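Local coordinates for tartrate dehydrogenase/decarboxylase (Pseudomonas putida, PDB 3FLK), which oxidises tartrate with NAD to oxaloglycolate, converts meso-tartrate to D-glycerate, and oxidatively decarboxylates D-malate to pyruvate, using magnesium or manganese, at residues L18-E23 with I299-S304; V78-K83 with D289-N294; K96-F101 with L279-H284. The protein carries 1 engineered substitution. All blocks are in the same frame, centred on the assembly; numbering follows the deposited sequence.

In the fold
All three contacts lie in one isocitrate/isopropylmalate dehydrogenase fold, around a mixed ten-stranded sheet. Contact 1 packs helix 17-35 on helix 299-313; contact 2 brings together the loops that follow strands 72-77 and 278-282; contact 3 sets helix 94-100 against strand 278-282. Along the chain the segments 18-23, 78-83 and 96-101 come in order, their partners in reverse. The centres stand about 15 to 19 Å apart. Contacts 1 and 2 meet where Glu19 OE2 reaches Gly292 N, contacts 1 and 3 where Ser304 OG reaches Glu281 O. Contacts 2 and 3 do not touch, yet residues distant in sequence thus meet round one NADH site, contact 3 adding the oxalate and contact 1 packing helices close by.

Contact 1 of 3, residues L18-E23 with I299-S304; sequences LEVLPE and IAMIWS. With SO4 (sulfate ion), chain J.
Met301, a selenomethionine in this crystal, reaches from helix 299-313 across to Val20 and Leu21 of helix 17-35. Its CB rests 3.8 Å from Val20 CG2. CG, set anti to the backbone N (chi1 -171°), lies over the backbone of the facing helix, 3.4 Å from Val20 O. A bend at chi2 carries SE to both Val20 CG2, 3.9 Å away, and Leu21 CD1, 4.1 Å away. The chain bends again at chi3, and the terminal CE turns to Pro282 of the central sheet. A long, flexible, apolar chain suits this path, since it can follow both a branched valine and a stretch of main chain.

The next residue, Ile302, brings CG1 3.9 Å from Glu23 O, while the Glu23 carboxylate leads away to a salt bridge with Arg26. The helix axes approach to 8.3 Å and cross at -43°. Beyond the interface, Trp303 NE1 donates to sulfate O3 at 2.8 Å; His323 and Arg111 also bind this ion, probably brought by the crystallisation liquor.

No hydrogen bond joins the segments: apolar side chains pack by van der Waals contact on each other and on carbonyl oxygens, so the hold depends on fit of shape.

Contact 2 of 3, residues V78-K83 with D289-N294; sequences VGWPDK and DIFGKN. Engineered in segment 78-83: Gly79 (natural residue Asp). With NAI (1,4-dihydronicotinamide adenine dinucleotide), chain F.
Trp80 and Phe291 both carry CG anti to the backbone N, with chi1 -159° for Trp80 and 173° for Phe291, and these torsions bring the two rings together from loops whose nearest CA atoms, of Trp80 and Asp289, are 10.3 Å apart. The far corner of the indole makes the touch: Trp80 CH2 lies 3.6 Å from Phe291 CD2, and CZ3 is the next indole atom to approach that carbon. The ring planes stand at 85°, with a centroid separation of 5.7 Å between the indole six-membered ring and the phenyl ring. Large flat side chains suit a place where their ends must span the distance between two loops.

In this fold of the isocitrate and isopropylmalate dehydrogenases, the loops after strands 72-77 and 278-282 border the NADH site, and here each holds a different part of the dinucleotide. Val78 N donates to the carboxamide oxygen O7N of NADH at 2.9 Å. Gly79 is engineered from aspartate; its CA lies 3.4 Å from O3D of the nicotinamide ribose, and Pro81 CD also packs on that hydroxyl oxygen. At the other end of the cofactor, Ile290 lays CG1 3.6 Å from O2B of the adenine ribose and CD1 near the adenine.

Phe291 opens the middle of a type II turn from Ile290 to Lys293, and Gly292 adopts the positive phi that the third position of such a turn favours.

Contact 3 of 3, residues K96-F101 with L279-H284; sequences KFRREF and LFEPVH. With NAI (1,4-dihydronicotinamide adenine dinucleotide), chain F; OXL (oxalate ion), chain G.
Arg98 and Glu281 meet in a buried salt bridge, 2.8 Å from Arg98 NH2 to Glu281 OE2. The carboxylate oxygen is approached on its syn side, while the guanidinium and carboxylate planes are turned 64° apart. Arg98, extended from CG to NE (chi2 175°), carries its guanidinium on to the oxalate: NH1 at 3.1 Å and NH2 at 3.0 Å both donate to O2, which sits in the guanidinium plane. Glu281 divides its work in the same way, with OE1 accepting from the carboxamide N7N of NADH at 3.0 Å. A lysine in place of Arg98, with a single nitrogen at its tip, would probably lose the two-nitrogen grip on oxalate O2 or leave Glu281 without its mate. Beside this polar layer, Leu279 CD1 packs 3.4 Å from Phe97 CD2; both are apolar, as befits buried ground between helix and sheet.

The oxalate probably marks the substrate pocket of this isocitrate/isopropylmalate dehydrogenase fold, where helix 94-100 faces strand 278-282. Further along, the His284 ring lies between Pro282 CB on one face and adenine N6A on the other.

Asn269 OD1 holds Arg98 NE, and Arg108 and Arg134 of the same chain, with Lys192 of the second subunit, also bind the oxalate.

Contact 1 of 3, residues L18-E23 with I299-S304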
loop_
_atom_site.group_PDB
_atom_site.type_symbol
_atom_site.label_atom_id
_atom_site.label_comp_id
_atom_site.label_asym_id
_atom_site.label_seq_id
_atom_site.Cartn_x
_atom_site.Cartn_y
_atom_site.Cartn_z
ATOM N N LEU A 18 -7.102 -7.532 25.007
ATOM C CA LEU A 18 -7.288 -7.880 26.418
ATOM C C LEU A 18 -6.053 -7.551 27.262
ATOM O O LEU A 18 -6.163 -7.326 28.466
ATOM C CB LEU A 18 -7.649 -9.365 26.562
ATOM C CG LEU A 18 -8.987 -9.832 25.972
ATOM C CD1 LEU A 18 -8.953 -11.318 25.639
ATOM C CD2 LEU A 18 -10.143 -9.517 26.913
ATOM N N GLU A 19 -4.885 -7.516 26.626
ATOM C CA GLU A 19 -3.636 -7.203 27.317
ATOM C C GLU A 19 -3.375 -5.699 27.410
ATOM O O GLU A 19 -2.952 -5.201 28.456
ATOM C CB GLU A 19 -2.449 -7.906 26.646
ATOM C CG GLU A 19 -2.488 -9.432 26.732
ATOM C CD GLU A 19 -1.341 -10.106 25.988
ATOM O OE1 GLU A 19 -0.676 -9.443 25.161
ATOM O OE2 GLU A 19 -1.100 -11.308 26.233
ATOM N N VAL A 20 -3.627 -4.972 26.324
ATOM C CA VAL A 20 -3.273 -3.548 26.278
ATOM C C VAL A 20 -4.310 -2.616 26.923
ATOM O O VAL A 20 -3.941 -1.583 27.483
ATOM C CB VAL A 20 -2.883 -3.061 24.846
ATOM C CG1 VAL A 20 -1.691 -3.859 24.312
ATOM C CG2 VAL A 20 -4.069 -3.133 23.877
ATOM N N LEU A 21 -5.590 -2.980 26.849
ATOM C CA LEU A 21 -6.658 -2.125 27.385
ATOM C C LEU A 21 -6.495 -1.760 28.870
ATOM O O LEU A 21 -6.600 -0.583 29.216
ATOM C CB LEU A 21 -8.060 -2.702 27.125
ATOM C CG LEU A 21 -9.206 -1.816 27.637
ATOM C CD1 LEU A 21 -9.463 -0.663 26.685
ATOM C CD2 LEU A 21 -10.479 -2.607 27.859
ATOM N N PRO A 22 -6.249 -2.758 29.750
ATOM C CA PRO A 22 -6.050 -2.427 31.167
ATOM C C PRO A 22 -4.891 -1.457 31.409
ATOM O O PRO A 22 -4.927 -0.693 32.373
ATOM C CB PRO A 22 -5.755 -3.788 31.807
ATOM C CG PRO A 22 -6.395 -4.776 30.894
ATOM C CD PRO A 22 -6.167 -4.214 29.527
ATOM N N GLU A 23 -3.883 -1.477 30.538
ATOM C CA GLU A 23 -2.774 -0.527 30.635
ATOM C C GLU A 23 -3.200 0.884 30.229
ATOM O O GLU A 23 -2.768 1.866 30.834
ATOM C CB GLU A 23 -1.558 -0.993 29.821
ATOM C CG GLU A 23 -0.991 -2.360 30.241
ATOM C CD GLU A 23 -0.825 -2.512 31.750
ATOM O OE1 GLU A 23 -1.180 -3.588 32.279
ATOM O OE2 GLU A 23 -0.353 -1.562 32.410
ATOM N N ILE A 299 1.577 1.196 24.123
ATOM C CA ILE A 299 1.637 2.640 23.855
ATOM C C ILE A 299 0.523 3.113 22.909
ATOM O O ILE A 299 -0.067 4.173 23.129
ATOM C CB ILE A 299 3.044 3.110 23.377
ATOM C CG1 ILE A 299 4.066 2.959 24.515
ATOM C CG2 ILE A 299 2.998 4.567 22.897
ATOM C CD1 ILE A 299 5.513 3.219 24.114
ATOM N N ALA A 300 0.226 2.318 21.883
ATOM C CA ALA A 300 -0.853 2.636 20.942
ATOM C C ALA A 300 -2.188 2.812 21.662
ATOM O O ALA A 300 -2.907 3.784 21.420
ATOM C CB ALA A 300 -0.960 1.565 19.863
HETATM N N MSE A 301 -2.497 1.872 22.553
HETATM C CA MSE A 301 -3.696 1.923 23.385
HETATM C C MSE A 301 -3.709 3.171 24.274
HETATM O O MSE A 301 -4.724 3.861 24.363
HETATM C CB MSE A 301 -3.789 0.662 24.249
HETATM C CG MSE A 301 -5.103 0.486 24.997
HETATM SE SE MSE A 301 -6.534 -0.162 23.837
HETATM C CE MSE A 301 -7.451 1.511 23.489
ATOM N N ILE A 302 -2.574 3.451 24.914
ATOM C CA ILE A 302 -2.446 4.577 25.847
ATOM C C ILE A 302 -2.577 5.926 25.128
ATOM O O ILE A 302 -3.323 6.800 25.570
ATOM C CB ILE A 302 -1.125 4.490 26.660
ATOM C CG1 ILE A 302 -1.177 3.289 27.615
ATOM C CG2 ILE A 302 -0.880 5.776 27.453
ATOM C CD1 ILE A 302 0.187 2.736 28.016
ATOM N N TRP A 303 -1.856 6.078 24.021
ATOM C CA TRP A 303 -1.927 7.279 23.189
ATOM C C TRP A 303 -3.361 7.509 22.686
ATOM O O TRP A 303 -3.846 8.639 22.698
ATOM C CB TRP A 303 -0.938 7.165 22.024
ATOM C CG TRP A 303 -0.685 8.430 21.224
ATOM C CD1 TRP A 303 -1.399 9.601 21.258
ATOM C CD2 TRP A 303 0.337 8.617 20.238
ATOM N NE1 TRP A 303 -0.870 10.507 20.368
ATOM C CE2 TRP A 303 0.193 9.927 19.726
ATOM C CE3 TRP A 303 1.363 7.805 19.737
ATOM C CZ2 TRP A 303 1.038 10.442 18.736
ATOM C CZ3 TRP A 303 2.202 8.317 18.754
ATOM C CH2 TRP A 303 2.034 9.625 18.265
ATOM N N SER A 304 -4.038 6.437 22.271
ATOM C CA SER A 304 -5.464 6.505 21.901
ATOM C C SER A 304 -6.315 7.096 23.022
ATOM O O SER A 304 -7.255 7.850 22.764
ATOM C CB SER A 304 -6.009 5.124 21.532
ATOM O OG SER A 304 -5.443 4.665 20.322
HETATM S S SO4 J . -0.909 14.192 19.569
HETATM O O1 SO4 J . -0.916 13.713 18.189
HETATM O O2 SO4 J . -1.624 15.463 19.647
HETATM O O3 SO4 J . -1.564 13.220 20.438
HETATM O O4 SO4 J . 0.473 14.391 20.002
#

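Contact 2 of 3, residues V78-K83 with D289-N294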
loop_
_atom_site.group_PDB
_atom_site.type_symbol
_atom_site.label_atom_id
_atom_site.label_comp_id
_atom_site.label_asym_id
_atom_site.label_seq_id
_atom_site.Cartn_x
_atom_site.Cartn_y
_atom_site.Cartn_z
ATOM N N VAL A 78 -10.374 -6.512 17.472
ATOM C CA VAL A 78 -11.279 -7.619 17.182
ATOM C C VAL A 78 -10.735 -8.542 16.090
ATOM O O VAL A 78 -10.220 -8.084 15.064
ATOM C CB VAL A 78 -12.713 -7.115 16.840
ATOM C CG1 VAL A 78 -12.748 -6.381 15.494
ATOM C CG2 VAL A 78 -13.706 -8.267 16.858
ATOM N N GLY A 79 -10.843 -9.844 16.328
ATOM C CA GLY A 79 -10.449 -10.833 15.339
ATOM C C GLY A 79 -9.746 -12.017 15.959
ATOM O O GLY A 79 -8.850 -11.860 16.787
ATOM N N TRP A 80 -10.173 -13.209 15.558
ATOM C CA TRP A 80 -9.519 -14.449 15.945
ATOM C C TRP A 80 -9.773 -15.465 14.837
ATOM O O TRP A 80 -10.690 -16.284 14.946
ATOM C CB TRP A 80 -10.036 -14.950 17.301
ATOM C CG TRP A 80 -9.086 -15.902 17.959
ATOM C CD1 TRP A 80 -9.176 -17.265 17.985
ATOM C CD2 TRP A 80 -7.884 -15.565 18.661
ATOM N NE1 TRP A 80 -8.107 -17.799 18.667
ATOM C CE2 TRP A 80 -7.298 -16.777 19.094
ATOM C CE3 TRP A 80 -7.244 -14.356 18.968
ATOM C CZ2 TRP A 80 -6.104 -16.815 19.822
ATOM C CZ3 TRP A 80 -6.053 -14.395 19.693
ATOM C CH2 TRP A 80 -5.499 -15.618 20.112
ATOM N N PRO A 81 -8.970 -15.396 13.752
ATOM C CA PRO A 81 -9.209 -16.189 12.539
ATOM C C PRO A 81 -9.193 -17.708 12.737
ATOM O O PRO A 81 -9.770 -18.430 11.920
ATOM C CB PRO A 81 -8.085 -15.745 11.591
ATOM C CG PRO A 81 -7.048 -15.146 12.464
ATOM C CD PRO A 81 -7.780 -14.536 13.614
ATOM N N ASP A 82 -8.553 -18.183 13.806
ATOM C CA ASP A 82 -8.575 -19.611 14.155
ATOM C C ASP A 82 -9.995 -20.116 14.429
ATOM O O ASP A 82 -10.295 -21.289 14.200
ATOM C CB ASP A 82 -7.675 -19.893 15.370
ATOM C CG ASP A 82 -7.659 -21.369 15.769
ATOM O OD1 ASP A 82 -7.204 -22.207 14.959
ATOM O OD2 ASP A 82 -8.095 -21.690 16.898
ATOM N N LYS A 83 -10.861 -19.229 14.912
ATOM C CA LYS A 83 -12.212 -19.613 15.318
ATOM C C LYS A 83 -13.323 -18.936 14.516
ATOM O O LYS A 83 -14.391 -19.520 14.320
ATOM C CB LYS A 83 -12.413 -19.357 16.818
ATOM C CG LYS A 83 -11.598 -20.282 17.729
ATOM C CD LYS A 83 -12.191 -21.690 17.779
ATOM C CE LYS A 83 -11.208 -22.694 18.366
ATOM N NZ LYS A 83 -10.970 -22.480 19.825
ATOM N N ASP A 289 -0.609 -14.106 17.214
ATOM C CA ASP A 289 0.673 -14.804 17.310
ATOM C C ASP A 289 1.565 -14.328 18.475
ATOM O O ASP A 289 2.601 -14.938 18.741
ATOM C CB ASP A 289 1.417 -14.756 15.970
ATOM C CG ASP A 289 2.252 -16.006 15.715
ATOM O OD1 ASP A 289 1.795 -16.884 14.940
ATOM O OD2 ASP A 289 3.359 -16.117 16.290
ATOM N N ILE A 290 1.167 -13.255 19.162
ATOM C CA ILE A 290 1.865 -12.822 20.392
ATOM C C ILE A 290 0.958 -12.751 21.630
ATOM O O ILE A 290 1.434 -12.472 22.736
ATOM C CB ILE A 290 2.637 -11.467 20.233
ATOM C CG1 ILE A 290 1.688 -10.321 19.856
ATOM C CG2 ILE A 290 3.797 -11.611 19.239
ATOM C CD1 ILE A 290 2.216 -8.934 20.204
ATOM N N PHE A 291 -0.339 -12.998 21.447
ATOM C CA PHE A 291 -1.270 -13.016 22.575
ATOM C C PHE A 291 -0.874 -14.101 23.570
ATOM O O PHE A 291 -0.590 -15.236 23.183
ATOM C CB PHE A 291 -2.718 -13.221 22.113
ATOM C CG PHE A 291 -3.697 -13.404 23.245
ATOM C CD1 PHE A 291 -3.917 -12.385 24.167
ATOM C CD2 PHE A 291 -4.394 -14.597 23.392
ATOM C CE1 PHE A 291 -4.821 -12.552 25.216
ATOM C CE2 PHE A 291 -5.299 -14.774 24.436
ATOM C CZ PHE A 291 -5.513 -13.749 25.349
ATOM N N GLY A 292 -0.840 -13.740 24.846
ATOM C CA GLY A 292 -0.508 -14.698 25.899
ATOM C C GLY A 292 0.878 -14.547 26.497
ATOM O O GLY A 292 1.126 -15.031 27.601
ATOM N N LYS A 293 1.794 -13.896 25.784
ATOM C CA LYS A 293 3.136 -13.688 26.341
ATOM C C LYS A 293 3.383 -12.296 26.909
ATOM O O LYS A 293 4.511 -11.971 27.279
ATOM C CB LYS A 293 4.259 -14.096 25.375
ATOM C CG LYS A 293 4.089 -13.721 23.927
ATOM C CD LYS A 293 3.820 -14.964 23.101
ATOM C CE LYS A 293 4.713 -15.002 21.877
ATOM N NZ LYS A 293 4.743 -16.368 21.272
ATOM N N ASN A 294 2.326 -11.492 26.986
ATOM C CA ASN A 294 2.397 -10.131 27.528
ATOM C C ASN A 294 3.654 -9.361 27.108
ATOM O O ASN A 294 4.402 -8.850 27.950
ATOM C CB ASN A 294 2.240 -10.149 29.053
ATOM C CG ASN A 294 0.853 -10.587 29.494
ATOM O OD1 ASN A 294 -0.128 -9.856 29.331
ATOM N ND2 ASN A 294 0.767 -11.782 30.065
HETATM P PA NAI F . -2.131 -7.205 13.714
HETATM O O1A NAI F . -2.027 -5.732 13.832
HETATM O O2A NAI F . -2.953 -7.793 14.788
HETATM O O5B NAI F . -0.662 -7.840 13.774
HETATM C C5B NAI F . 0.302 -7.628 12.768
HETATM C C4B NAI F . 1.702 -7.858 13.327
HETATM O O4B NAI F . 2.060 -6.785 14.178
HETATM C C3B NAI F . 1.791 -9.136 14.149
HETATM O O3B NAI F . 3.017 -9.764 13.864
HETATM C C2B NAI F . 1.752 -8.649 15.584
HETATM O O2B NAI F . 2.500 -9.472 16.450
HETATM C C1B NAI F . 2.318 -7.241 15.496
HETATM N N9A NAI F . 1.688 -6.349 16.485
HETATM C C8A NAI F . 0.427 -5.810 16.428
HETATM N N7A NAI F . 0.243 -5.050 17.530
HETATM C C5A NAI F . 1.357 -5.093 18.284
HETATM C C6A NAI F . 1.695 -4.502 19.498
HETATM N N6A NAI F . 0.831 -3.708 20.126
HETATM N N1A NAI F . 2.943 -4.738 20.039
HETATM C C2A NAI F . 3.847 -5.552 19.389
HETATM N N3A NAI F . 3.501 -6.128 18.181
HETATM C C4A NAI F . 2.277 -5.908 17.641
HETATM O O3 NAI F . -2.717 -7.513 12.237
HETATM P PN NAI F . -2.930 -8.945 11.524
HETATM O O1N NAI F . -1.965 -9.943 12.033
HETATM O O2N NAI F . -2.939 -8.674 10.068
HETATM O O5D NAI F . -4.415 -9.357 11.961
HETATM C C5D NAI F . -4.680 -10.081 13.146
HETATM C C4D NAI F . -6.169 -10.003 13.483
HETATM O O4D NAI F . -6.504 -8.690 13.893
HETATM C C3D NAI F . -7.079 -10.327 12.305
HETATM O O3D NAI F . -8.165 -11.068 12.805
HETATM C C2D NAI F . -7.559 -8.971 11.818
HETATM O O2D NAI F . -8.833 -9.035 11.220
HETATM C C1D NAI F . -7.576 -8.178 13.116
HETATM N N1N NAI F . -7.431 -6.716 12.976
HETATM C C2N NAI F . -8.326 -5.933 13.651
HETATM C C3N NAI F . -8.242 -4.547 13.592
HETATM C C7N NAI F . -9.058 -3.725 14.549
HETATM O O7N NAI F . -9.820 -4.371 15.546
HETATM N N7N NAI F . -9.051 -2.398 14.438
HETATM C C4N NAI F . -7.227 -3.961 12.834
HETATM C C5N NAI F . -6.313 -4.764 12.151
HETATM C C6N NAI F . -6.423 -6.152 12.231
#

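Contact 3 of 3, residues K96-F101 with L279-H284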
loop_
_atom_site.group_PDB
_atom_site.type_symbol
_atom_site.label_atom_id
_atom_site.label_comp_id
_atom_site.label_asym_id
_atom_site.label_seq_id
_atom_site.Cartn_x
_atom_site.Cartn_y
_atom_site.Cartn_z
ATOM N N LYS A 96 -19.557 -1.877 12.272
ATOM C CA LYS A 96 -20.873 -1.399 12.705
ATOM C C LYS A 96 -20.769 -0.147 13.582
ATOM O O LYS A 96 -21.561 0.783 13.424
ATOM C CB LYS A 96 -21.660 -2.502 13.421
ATOM C CG LYS A 96 -22.273 -3.531 12.480
ATOM C CD LYS A 96 -23.193 -4.498 13.220
ATOM C CE LYS A 96 -23.864 -5.457 12.247
ATOM N NZ LYS A 96 -24.671 -6.498 12.941
ATOM N N PHE A 97 -19.800 -0.126 14.500
ATOM C CA PHE A 97 -19.511 1.068 15.300
ATOM C C PHE A 97 -19.201 2.261 14.397
ATOM O O PHE A 97 -19.791 3.329 14.542
ATOM C CB PHE A 97 -18.310 0.858 16.238
ATOM C CG PHE A 97 -18.530 -0.152 17.337
ATOM C CD1 PHE A 97 -19.800 -0.419 17.835
ATOM C CD2 PHE A 97 -17.442 -0.807 17.905
ATOM C CE1 PHE A 97 -19.982 -1.345 18.862
ATOM C CE2 PHE A 97 -17.613 -1.731 18.933
ATOM C CZ PHE A 97 -18.885 -1.998 19.414
ATOM N N ARG A 98 -18.265 2.066 13.470
ATOM C CA ARG A 98 -17.794 3.137 12.594
ATOM C C ARG A 98 -18.903 3.711 11.717
ATOM O O ARG A 98 -19.001 4.926 11.547
ATOM C CB ARG A 98 -16.636 2.648 11.721
ATOM C CG ARG A 98 -15.330 2.428 12.472
ATOM C CD ARG A 98 -14.272 1.836 11.561
ATOM N NE ARG A 98 -12.957 1.776 12.196
ATOM C CZ ARG A 98 -11.917 1.101 11.711
ATOM N NH1 ARG A 98 -12.030 0.415 10.579
ATOM N NH2 ARG A 98 -10.759 1.104 12.362
ATOM N N ARG A 99 -19.746 2.833 11.181
ATOM C CA ARG A 99 -20.754 3.245 10.200
ATOM C C ARG A 99 -22.058 3.721 10.830
ATOM O O ARG A 99 -22.594 4.759 10.438
ATOM C CB ARG A 99 -20.974 2.142 9.159
ATOM C CG ARG A 99 -19.705 1.890 8.362
ATOM C CD ARG A 99 -19.834 0.846 7.273
ATOM N NE ARG A 99 -18.583 0.796 6.518
ATOM C CZ ARG A 99 -18.453 0.380 5.262
ATOM N NH1 ARG A 99 -19.503 -0.051 4.574
ATOM N NH2 ARG A 99 -17.257 0.401 4.692
ATOM N N GLU A 100 -22.551 2.984 11.822
ATOM C CA GLU A 100 -23.811 3.350 12.471
ATOM C C GLU A 100 -23.700 4.539 13.428
ATOM O O GLU A 100 -24.690 5.230 13.672
ATOM C CB GLU A 100 -24.466 2.139 13.138
ATOM C CG GLU A 100 -25.108 1.202 12.122
ATOM C CD GLU A 100 -25.710 -0.043 12.739
ATOM O OE1 GLU A 100 -26.451 0.076 13.739
ATOM O OE2 GLU A 100 -25.455 -1.142 12.203
ATOM N N PHE A 101 -22.502 4.781 13.956
ATOM C CA PHE A 101 -22.252 5.985 14.745
ATOM C C PHE A 101 -21.631 7.093 13.896
ATOM O O PHE A 101 -21.165 8.105 14.425
ATOM C CB PHE A 101 -21.389 5.684 15.980
ATOM C CG PHE A 101 -22.110 4.913 17.056
ATOM C CD1 PHE A 101 -23.504 4.906 17.122
ATOM C CD2 PHE A 101 -21.394 4.211 18.020
ATOM C CE1 PHE A 101 -24.173 4.195 18.114
ATOM C CE2 PHE A 101 -22.055 3.498 19.022
ATOM C CZ PHE A 101 -23.448 3.492 19.068
ATOM N N LEU A 279 -15.021 6.688 18.817
ATOM C CA LEU A 279 -14.330 5.470 19.223
ATOM C C LEU A 279 -12.818 5.639 19.133
ATOM O O LEU A 279 -12.290 6.148 18.141
ATOM C CB LEU A 279 -14.798 4.279 18.380
ATOM C CG LEU A 279 -14.259 2.885 18.726
ATOM C CD1 LEU A 279 -15.311 1.832 18.454
ATOM C CD2 LEU A 279 -12.982 2.574 17.960
ATOM N N PHE A 280 -12.128 5.200 20.179
ATOM C CA PHE A 280 -10.683 5.355 20.264
ATOM C C PHE A 280 -10.025 3.996 20.468
ATOM O O PHE A 280 -10.399 3.235 21.363
ATOM C CB PHE A 280 -10.318 6.365 21.360
ATOM C CG PHE A 280 -10.915 7.733 21.134
ATOM C CD1 PHE A 280 -10.186 8.729 20.495
ATOM C CD2 PHE A 280 -12.224 8.013 21.529
ATOM C CE1 PHE A 280 -10.745 9.990 20.266
ATOM C CE2 PHE A 280 -12.789 9.265 21.306
ATOM C CZ PHE A 280 -12.048 10.254 20.675
ATOM N N GLU A 281 -9.057 3.698 19.604
ATOM C CA GLU A 281 -8.461 2.373 19.502
ATOM C C GLU A 281 -7.055 2.467 18.916
ATOM O O GLU A 281 -6.727 3.447 18.240
ATOM C CB GLU A 281 -9.326 1.466 18.608
ATOM C CG GLU A 281 -9.397 1.927 17.150
ATOM C CD GLU A 281 -9.991 0.906 16.196
ATOM O OE1 GLU A 281 -9.941 -0.310 16.474
ATOM O OE2 GLU A 281 -10.507 1.334 15.144
ATOM N N PRO A 282 -6.209 1.455 19.175
ATOM C CA PRO A 282 -4.962 1.378 18.421
ATOM C C PRO A 282 -5.197 1.070 16.942
ATOM O O PRO A 282 -6.247 0.534 16.574
ATOM C CB PRO A 282 -4.215 0.220 19.087
ATOM C CG PRO A 282 -5.240 -0.563 19.806
ATOM C CD PRO A 282 -6.328 0.381 20.178
ATOM N N VAL A 283 -4.226 1.424 16.105
ATOM C CA VAL A 283 -4.236 1.016 14.703
ATOM C C VAL A 283 -4.140 -0.514 14.592
ATOM O O VAL A 283 -4.833 -1.128 13.776
ATOM C CB VAL A 283 -3.101 1.697 13.891
ATOM C CG1 VAL A 283 -3.013 1.118 12.480
ATOM C CG2 VAL A 283 -3.317 3.206 13.822
ATOM N N HIS A 284 -3.303 -1.119 15.435
ATOM C CA HIS A 284 -3.028 -2.564 15.372
ATOM C C HIS A 284 -4.243 -3.456 15.651
ATOM O O HIS A 284 -5.228 -3.020 16.241
ATOM C CB HIS A 284 -1.856 -2.941 16.293
ATOM C CG HIS A 284 -2.153 -2.805 17.758
ATOM N ND1 HIS A 284 -3.066 -3.605 18.414
ATOM C CD2 HIS A 284 -1.624 -1.991 18.701
ATOM C CE1 HIS A 284 -3.105 -3.272 19.691
ATOM N NE2 HIS A 284 -2.236 -2.297 19.892
HETATM P PA NAI F . -2.131 -7.205 13.714
HETATM O O1A NAI F . -2.027 -5.732 13.832
HETATM O O2A NAI F . -2.953 -7.793 14.788
HETATM O O5B NAI F . -0.662 -7.840 13.774
HETATM C C5B NAI F . 0.302 -7.628 12.768
HETATM C C4B NAI F . 1.702 -7.858 13.327
HETATM O O4B NAI F . 2.060 -6.785 14.178
HETATM C C3B NAI F . 1.791 -9.136 14.149
HETATM O O3B NAI F . 3.017 -9.764 13.864
HETATM C C2B NAI F . 1.752 -8.649 15.584
HETATM O O2B NAI F . 2.500 -9.472 16.450
HETATM C C1B NAI F . 2.318 -7.241 15.496
HETATM N N9A NAI F . 1.688 -6.349 16.485
HETATM C C8A NAI F . 0.427 -5.810 16.428
HETATM N N7A NAI F . 0.243 -5.050 17.530
HETATM C C5A NAI F . 1.357 -5.093 18.284
HETATM C C6A NAI F . 1.695 -4.502 19.498
HETATM N N6A NAI F . 0.831 -3.708 20.126
HETATM N N1A NAI F . 2.943 -4.738 20.039
HETATM C C2A NAI F . 3.847 -5.552 19.389
HETATM N N3A NAI F . 3.501 -6.128 18.181
HETATM C C4A NAI F . 2.277 -5.908 17.641
HETATM O O3 NAI F . -2.717 -7.513 12.237
HETATM P PN NAI F . -2.930 -8.945 11.524
HETATM O O1N NAI F . -1.965 -9.943 12.033
HETATM O O2N NAI F . -2.939 -8.674 10.068
HETATM O O5D NAI F . -4.415 -9.357 11.961
HETATM C C5D NAI F . -4.680 -10.081 13.146
HETATM C C4D NAI F . -6.169 -10.003 13.483
HETATM O O4D NAI F . -6.504 -8.690 13.893
HETATM C C3D NAI F . -7.079 -10.327 12.305
HETATM O O3D NAI F . -8.165 -11.068 12.805
HETATM C C2D NAI F . -7.559 -8.971 11.818
HETATM O O2D NAI F . -8.833 -9.035 11.220
HETATM C C1D NAI F . -7.576 -8.178 13.116
HETATM N N1N NAI F . -7.431 -6.716 12.976
HETATM C C2N NAI F . -8.326 -5.933 13.651
HETATM C C3N NAI F . -8.242 -4.547 13.592
HETATM C C7N NAI F . -9.058 -3.725 14.549
HETATM O O7N NAI F . -9.820 -4.371 15.546
HETATM N N7N NAI F . -9.051 -2.398 14.438
HETATM C C4N NAI F . -7.227 -3.961 12.834
HETATM C C5N NAI F . -6.313 -4.764 12.151
HETATM C C6N NAI F . -6.423 -6.152 12.231
HETATM C C1 OXL G . -7.945 -2.353 9.577
HETATM C C2 OXL G . -7.925 -0.999 10.138
HETATM O O1 OXL G . -6.854 -2.903 9.289
HETATM O O2 OXL G . -9.004 -0.427 10.412
HETATM O O3 OXL G . -9.043 -2.922 9.385
HETATM O O4 OXL G . -6.817 -0.444 10.322
#